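Local atomic coordinates of TAF6 (Antonospora locustae, PDB entry 4ATG), a protein that is a subunit of the general transcription factor TFIID, and probably contributes through its C-terminal HEAT-repeat domain to assembly of the Taf6-Taf9 complex. Residues 49-53 with 66-70. Sequence-based numbering, arbitrary orientation. Where two conformers were deposited one is given.
Sequences ISELI and CIALY
One face of the Tyr70 ring carries the CG2 methyl of Ile49, a CH-pi contact in which CG2 stands 3.9 Å from the ring centroid and 26° off its normal, displaced toward the rim. In one of its two conformers Ser50 OG lies at the ring's edge, near its plane, 2.7 Å from Tyr70 OH, while Ile53 CD1 approaches Tyr70 CE2 obliquely. Ile49 splits its two branches between separate partners: CG2, anti to the backbone N, reaches the ring and also Cys66 CB at 3.6 Å, whereas the CG1 arm, anti to the carbonyl carbon (chi1 -66°), carries CD1 out to Leu69 CB. Cys66 points at the opposing helix. Its CB rests against Ile53 CG1 at 3.5 Å, and its SG meets Leu52 CD2 at 3.9 Å. Segments 49-53 and 66-70 run nearly antiparallel, at 160°, with axes 10.5 Å apart at closest approach, consistent with HEAT-repeat helix packing, and helix 85-97 packs on Ile53 and Tyr70. The phenol oxygen is hydrogen-bonded to Ser91 on that helix, and Ser50 OG, in the same conformer, to the carbonyl of Ile46. A phenylalanine in place of Tyr70 would probably keep the ring under Ile49 but leave Ser91 OG without this partner. The chemistry is thus mainly apolar, with one polar cluster where the hydroxyls of Ser50, Tyr70 and Ser91, from three successive helices, come together.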
loop_
_atom_site.group_PDB
_atom_site.type_symbol
_atom_site.label_atom_id
_atom_site.label_comp_id
_atom_site.label_asym_id
_atom_site.label_seq_id
_atom_site.Cartn_x
_atom_site.Cartn_y
_atom_site.Cartn_z
ATOM N N ILE A 49 -10.252 -6.784 3.221
ATOM C CA ILE A 49 -8.797 -6.824 3.062
ATOM C C ILE A 49 -8.148 -5.816 4.022
ATOM O O ILE A 49 -7.177 -6.177 4.679
ATOM C CB ILE A 49 -8.342 -6.646 1.579
ATOM C CG1 ILE A 49 -8.809 -7.842 0.710
ATOM C CG2 ILE A 49 -6.818 -6.506 1.487
ATOM C CD1 ILE A 49 -8.925 -7.466 -0.881
ATOM N N SER A 50 -8.699 -4.567 4.127
ATOM C CA SER A 50 -8.147 -3.553 5.048
ATOM C C SER A 50 -8.168 -4.062 6.474
ATOM O O SER A 50 -7.183 -3.904 7.198
ATOM C CB SER A 50 -8.943 -2.253 4.978
ATOM O OG SER A 50 -8.771 -1.644 3.715
ATOM N N GLU A 51 -9.292 -4.703 6.884
ATOM C CA GLU A 51 -9.435 -5.250 8.244
ATOM C C GLU A 51 -8.479 -6.414 8.477
ATOM O O GLU A 51 -7.887 -6.532 9.546
ATOM C CB GLU A 51 -10.890 -5.693 8.513
ATOM C CG GLU A 51 -11.836 -4.536 8.795
ATOM C CD GLU A 51 -13.321 -4.857 8.827
ATOM O OE1 GLU A 51 -13.714 -5.985 8.443
ATOM O OE2 GLU A 51 -14.100 -3.954 9.209
ATOM N N LEU A 52 -8.295 -7.255 7.463
ATOM C CA LEU A 52 -7.394 -8.403 7.572
ATOM C C LEU A 52 -5.946 -7.928 7.725
ATOM O O LEU A 52 -5.230 -8.480 8.558
ATOM C CB LEU A 52 -7.576 -9.329 6.341
ATOM C CG LEU A 52 -6.755 -10.631 6.314
ATOM C CD1 LEU A 52 -7.042 -11.527 7.543
ATOM C CD2 LEU A 52 -7.014 -11.392 5.011
ATOM N N ILE A 53 -5.523 -6.869 6.985
ATOM C CA ILE A 53 -4.159 -6.331 7.121
ATOM C C ILE A 53 -3.909 -5.896 8.572
ATOM O O ILE A 53 -2.859 -6.207 9.126
ATOM C CB ILE A 53 -3.932 -5.174 6.113
ATOM C CG1 ILE A 53 -3.595 -5.745 4.700
ATOM C CG2 ILE A 53 -2.853 -4.171 6.588
ATOM C CD1 ILE A 53 -3.930 -4.750 3.561
ATOM N N CYS A 66 -2.650 -9.697 0.485
ATOM C CA CYS A 66 -3.571 -8.540 0.568
ATOM C C CYS A 66 -3.175 -7.446 -0.396
ATOM O O CYS A 66 -4.021 -6.923 -1.114
ATOM C CB CYS A 66 -3.643 -8.023 1.994
ATOM S SG CYS A 66 -4.487 -9.156 3.126
ATOM N N ILE A 67 -1.875 -7.139 -0.448
ATOM C CA ILE A 67 -1.335 -6.115 -1.355
ATOM C C ILE A 67 -1.583 -6.535 -2.801
ATOM O O ILE A 67 -1.985 -5.711 -3.621
ATOM C CB ILE A 67 0.175 -5.904 -1.026
ATOM C CG1 ILE A 67 0.335 -5.270 0.381
ATOM C CG2 ILE A 67 0.859 -5.023 -2.107
ATOM C CD1 ILE A 67 1.799 -5.520 1.032
ATOM N N ALA A 68 -1.345 -7.823 -3.115
ATOM C CA ALA A 68 -1.542 -8.371 -4.472
ATOM C C ALA A 68 -3.006 -8.340 -4.861
ATOM O O ALA A 68 -3.289 -8.061 -6.017
ATOM C CB ALA A 68 -0.994 -9.794 -4.556
ATOM N N LEU A 69 -3.943 -8.586 -3.897
ATOM C CA LEU A 69 -5.386 -8.515 -4.190
ATOM C C LEU A 69 -5.778 -7.079 -4.520
ATOM O O LEU A 69 -6.594 -6.845 -5.422
ATOM C CB LEU A 69 -6.211 -9.050 -3.020
ATOM C CG LEU A 69 -6.119 -10.586 -2.790
ATOM C CD1 LEU A 69 -6.811 -10.950 -1.476
ATOM C CD2 LEU A 69 -6.809 -11.332 -3.906
ATOM N N TYR A 70 -5.229 -6.101 -3.789
ATOM C CA TYR A 70 -5.537 -4.695 -4.133
ATOM C C TYR A 70 -5.083 -4.393 -5.566
ATOM O O TYR A 70 -5.818 -3.768 -6.331
ATOM C CB TYR A 70 -4.810 -3.724 -3.213
ATOM C CG TYR A 70 -5.423 -3.533 -1.839
ATOM C CD1 TYR A 70 -6.802 -3.643 -1.640
ATOM C CD2 TYR A 70 -4.634 -3.166 -0.755
ATOM C CE1 TYR A 70 -7.373 -3.405 -0.384
ATOM C CE2 TYR A 70 -5.193 -2.911 0.496
ATOM C CZ TYR A 70 -6.558 -3.049 0.680
ATOM O OH TYR A 70 -7.077 -2.828 1.928
#